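Local coordinates for protein carbohydrate esterase family 2 (CE2) (Chaetomium olivicolor, PDB 4XVH) that probably removes acetyl groups from xylan or related polysaccharides, as a two-domain esterase that joins an SGNH-type hydrolase to a beta-sandwich carbohydrate-binding domain, at residues V22-T27 against G99-T104. Residues are numbered along the deposited sequence; the frame is centred on the assembly and turned at random.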
ATOM      1  N   VAL A  22      -7.695   8.944  -8.464  1.00 18.02           N
ATOM      2  CA  VAL A  22      -8.688   8.992  -9.543  1.00 19.58           C
ATOM      3  C   VAL A  22      -7.994   8.976 -10.891  1.00 20.16           C
ATOM      4  O   VAL A  22      -6.823   9.407 -11.015  1.00 18.63           O
ATOM      5  CB  VAL A  22      -9.598  10.247  -9.465  1.00 24.11           C
ATOM      6  CG1 VAL A  22     -10.488  10.227  -8.206  1.00 23.80           C
ATOM      7  CG2 VAL A  22      -8.758  11.546  -9.537  1.00 22.44           C
ATOM      8  N   SER A  23      -8.680   8.440 -11.893  1.00 20.00           N
ATOM      9  CA  SER A  23      -8.183   8.443 -13.255  0.50 20.03           C
ATOM     10  C   SER A  23      -9.284   8.948 -14.179  1.00 21.44           C
ATOM     11  O   SER A  23     -10.440   8.526 -14.049  1.00 22.00           O
ATOM     12  CB  SER A  23      -7.723   7.028 -13.667  0.50 20.01           C
ATOM     13  OG  SER A  23      -7.659   6.875 -15.084  0.50 20.13           O
ATOM     14  N   PHE A  24      -8.952   9.820 -15.117  1.00 22.82           N
ATOM     15  CA  PHE A  24      -9.956  10.287 -16.062  1.00 24.07           C
ATOM     16  C   PHE A  24      -9.260  10.821 -17.300  1.00 26.06           C
ATOM     17  O   PHE A  24      -8.018  10.870 -17.364  1.00 25.26           O
ATOM     18  CB  PHE A  24     -10.886  11.343 -15.414  1.00 23.07           C
ATOM     19  CG  PHE A  24     -10.184  12.607 -14.923  1.00 23.16           C
ATOM     20  CD1 PHE A  24      -9.670  12.681 -13.636  1.00 22.06           C
ATOM     21  CD2 PHE A  24     -10.097  13.735 -15.743  1.00 24.65           C
ATOM     22  CE1 PHE A  24      -9.039  13.859 -13.178  1.00 22.57           C
ATOM     23  CE2 PHE A  24      -9.465  14.923 -15.309  1.00 24.57           C
ATOM     24  CZ  PHE A  24      -8.941  14.986 -14.022  1.00 23.23           C
ATOM     25  N   ALA A  25     -10.047  11.163 -18.309  1.00 27.29           N
ATOM     26  CA  ALA A  25      -9.484  11.775 -19.495  1.00 28.87           C
ATOM     27  C   ALA A  25     -10.403  12.910 -19.901  1.00 30.95           C
ATOM     28  O   ALA A  25     -11.611  12.878 -19.610  1.00 31.54           O
ATOM     29  CB  ALA A  25      -9.329  10.752 -20.615  1.00 29.74           C
ATOM     30  N   PHE A  26      -9.844  13.929 -20.543  1.00 31.14           N
ATOM     31  CA  PHE A  26     -10.665  15.028 -20.998  1.00 32.16           C
ATOM     32  C   PHE A  26     -10.119  15.551 -22.316  1.00 33.51           C
ATOM     33  O   PHE A  26      -8.979  15.250 -22.706  1.00 32.67           O
ATOM     34  CB  PHE A  26     -10.718  16.153 -19.953  1.00 32.03           C
ATOM     35  CG  PHE A  26      -9.411  16.891 -19.780  1.00 31.94           C
ATOM     36  CD1 PHE A  26      -8.387  16.354 -19.002  1.00 30.70           C
ATOM     37  CD2 PHE A  26      -9.213  18.126 -20.372  1.00 33.20           C
ATOM     38  CE1 PHE A  26      -7.192  17.021 -18.835  1.00 30.61           C
ATOM     39  CE2 PHE A  26      -8.012  18.805 -20.217  1.00 33.43           C
ATOM     40  CZ  PHE A  26      -7.000  18.261 -19.451  1.00 32.04           C
ATOM     41  N   THR A  27     -10.932  16.338 -23.008  1.00 33.49           N
ATOM     42  CA  THR A  27     -10.376  17.100 -24.094  1.00 30.48           C
ATOM     43  C   THR A  27     -10.579  18.584 -23.808  1.00 33.20           C
ATOM     44  O   THR A  27     -11.649  19.023 -23.404  1.00 32.39           O
ATOM     45  CB  THR A  27     -10.974  16.681 -25.434  1.00 33.31           C
ATOM     46  OG1 THR A  27     -10.262  17.349 -26.482  1.00 35.00           O
ATOM     47  CG2 THR A  27     -12.445  17.015 -25.506  1.00 34.30           C
ATOM     48  N   GLY A  99     -13.175  21.847 -21.124  1.00 39.44           N
ATOM     49  CA  GLY A  99     -13.716  21.281 -22.352  1.00 40.23           C
ATOM     50  C   GLY A  99     -14.744  20.235 -21.969  1.00 40.41           C
ATOM     51  O   GLY A  99     -15.771  20.569 -21.379  1.00 41.48           O
ATOM     52  N   HIS A 100     -14.484  18.969 -22.276  1.00 39.53           N
ATOM     53  CA  HIS A 100     -15.346  17.927 -21.735  1.00 40.08           C
ATOM     54  C   HIS A 100     -14.613  16.613 -21.470  1.00 38.93           C
ATOM     55  O   HIS A 100     -13.523  16.358 -22.002  1.00 38.19           O
ATOM     56  CB  HIS A 100     -16.540  17.686 -22.658  1.00 44.98           C
ATOM     57  CG  HIS A 100     -16.167  17.248 -24.036  1.00 48.20           C
ATOM     58  ND1 HIS A 100     -15.994  18.138 -25.071  1.00 49.96           N
ATOM     59  CD2 HIS A 100     -15.931  16.016 -24.550  1.00 49.80           C
ATOM     60  CE1 HIS A 100     -15.678  17.472 -26.170  1.00 52.38           C
ATOM     61  NE2 HIS A 100     -15.636  16.184 -25.883  1.00 51.95           N
ATOM     62  N   PHE A 101     -15.227  15.787 -20.624  1.00 38.37           N
ATOM     63  CA  PHE A 101     -14.678  14.481 -20.284  1.00 37.72           C
ATOM     64  C   PHE A 101     -14.859  13.501 -21.429  1.00 39.36           C
ATOM     65  O   PHE A 101     -15.850  13.540 -22.134  1.00 40.52           O
ATOM     66  CB  PHE A 101     -15.322  13.965 -19.009  1.00 38.84           C
ATOM     67  CG  PHE A 101     -14.979  14.794 -17.804  1.00 39.00           C
ATOM     68  CD1 PHE A 101     -13.700  14.732 -17.249  1.00 37.72           C
ATOM     69  CD2 PHE A 101     -15.911  15.655 -17.244  1.00 39.62           C
ATOM     70  CE1 PHE A 101     -13.353  15.521 -16.160  1.00 36.41           C
ATOM     71  CE2 PHE A 101     -15.581  16.436 -16.142  1.00 38.56           C
ATOM     72  CZ  PHE A 101     -14.295  16.368 -15.600  1.00 37.03           C
ATOM     73  N   VAL A 102     -13.864  12.662 -21.653  1.00 40.38           N
ATOM     74  CA  VAL A 102     -13.933  11.694 -22.725  1.00 44.89           C
ATOM     75  C   VAL A 102     -13.661  10.345 -22.095  1.00 48.16           C
ATOM     76  O   VAL A 102     -13.170  10.292 -20.982  1.00 45.80           O
ATOM     77  CB  VAL A 102     -12.940  12.022 -23.866  1.00 44.63           C
ATOM     78  CG1 VAL A 102     -13.330  13.353 -24.539  1.00 40.11           C
ATOM     79  CG2 VAL A 102     -11.502  12.049 -23.349  1.00 37.16           C
ATOM     80  N   PRO A 103     -14.030   9.254 -22.774  1.00 56.17           N
ATOM     81  CA  PRO A 103     -13.892   7.934 -22.154  1.00 61.56           C
ATOM     82  C   PRO A 103     -12.463   7.578 -21.751  1.00 68.05           C
ATOM     83  O   PRO A 103     -11.505   7.873 -22.479  1.00 66.95           O
ATOM     84  CB  PRO A 103     -14.397   6.986 -23.246  1.00 62.23           C
ATOM     85  CG  PRO A 103     -15.390   7.795 -23.986  1.00 62.65           C
ATOM     86  CD  PRO A 103     -14.831   9.191 -24.013  1.00 59.52           C
ATOM     87  N   THR A 104     -12.352   6.965 -20.570  1.00 75.59           N
ATOM     88  CA  THR A 104     -11.104   6.418 -20.046  1.00 79.30           C
ATOM     89  C   THR A 104     -10.825   5.113 -20.767  1.00 78.58           C
ATOM     90  O   THR A 104     -11.763   4.409 -21.149  1.00 81.35           O
ATOM     91  CB  THR A 104     -11.201   6.152 -18.526  1.00 85.97           C
ATOM     92  OG1 THR A 104      -9.907   5.818 -18.008  1.00 89.18           O
ATOM     93  CG2 THR A 104     -12.173   5.022 -18.219  1.00 90.28           C
TER
HETATM   94  O   HOH W   1     -12.616  10.335 -18.338  1.00 33.57           O
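Thr27 and His100 face each other as an antiparallel hydrogen-bonded pair, and their side chains run alongside one another in the same direction. With CG of His100 between its own backbone N and carbonyl carbon (chi1 60°), one face of the imidazole comes under the threonine methyl, whose CG2, shifted toward the CE1 and NE2 side, sits 3.5 Å from the ring centroid in a CH-pi contact. The backbones of the same two residues bond in both directions: Thr27 N gives to His100 O at 2.8 Å, nearly straight (166°), and His100 N returns a more bent bond to Thr27 O. On the same sheet face, Val102 CG2 packs against Ala25 CB at 3.7 Å. Phe101 points to the other face, where its CE1 comes within 3.7 Å of Phe24 CD2; Phe24 CD2 lies at the edge of the Phe101 ring, near its plane, yet the rings meet obliquely, their planes 77° apart. Replacing Phe101 by an alanine would probably open a gap on this flank of Phe24 and lose the contact with Ile95. Val102 N bonds to Ala25 O at 3.0 Å, while a water replaces the second direct bond, accepting from Ala25 N and donating to Val102 O. Strand 100-102 thus extends strand 21-28 in one sheet of the jelly-roll beta-sandwich, with Phe24, Phe26 and Phe101 turned inward onto strand 88-97 of the second sheet.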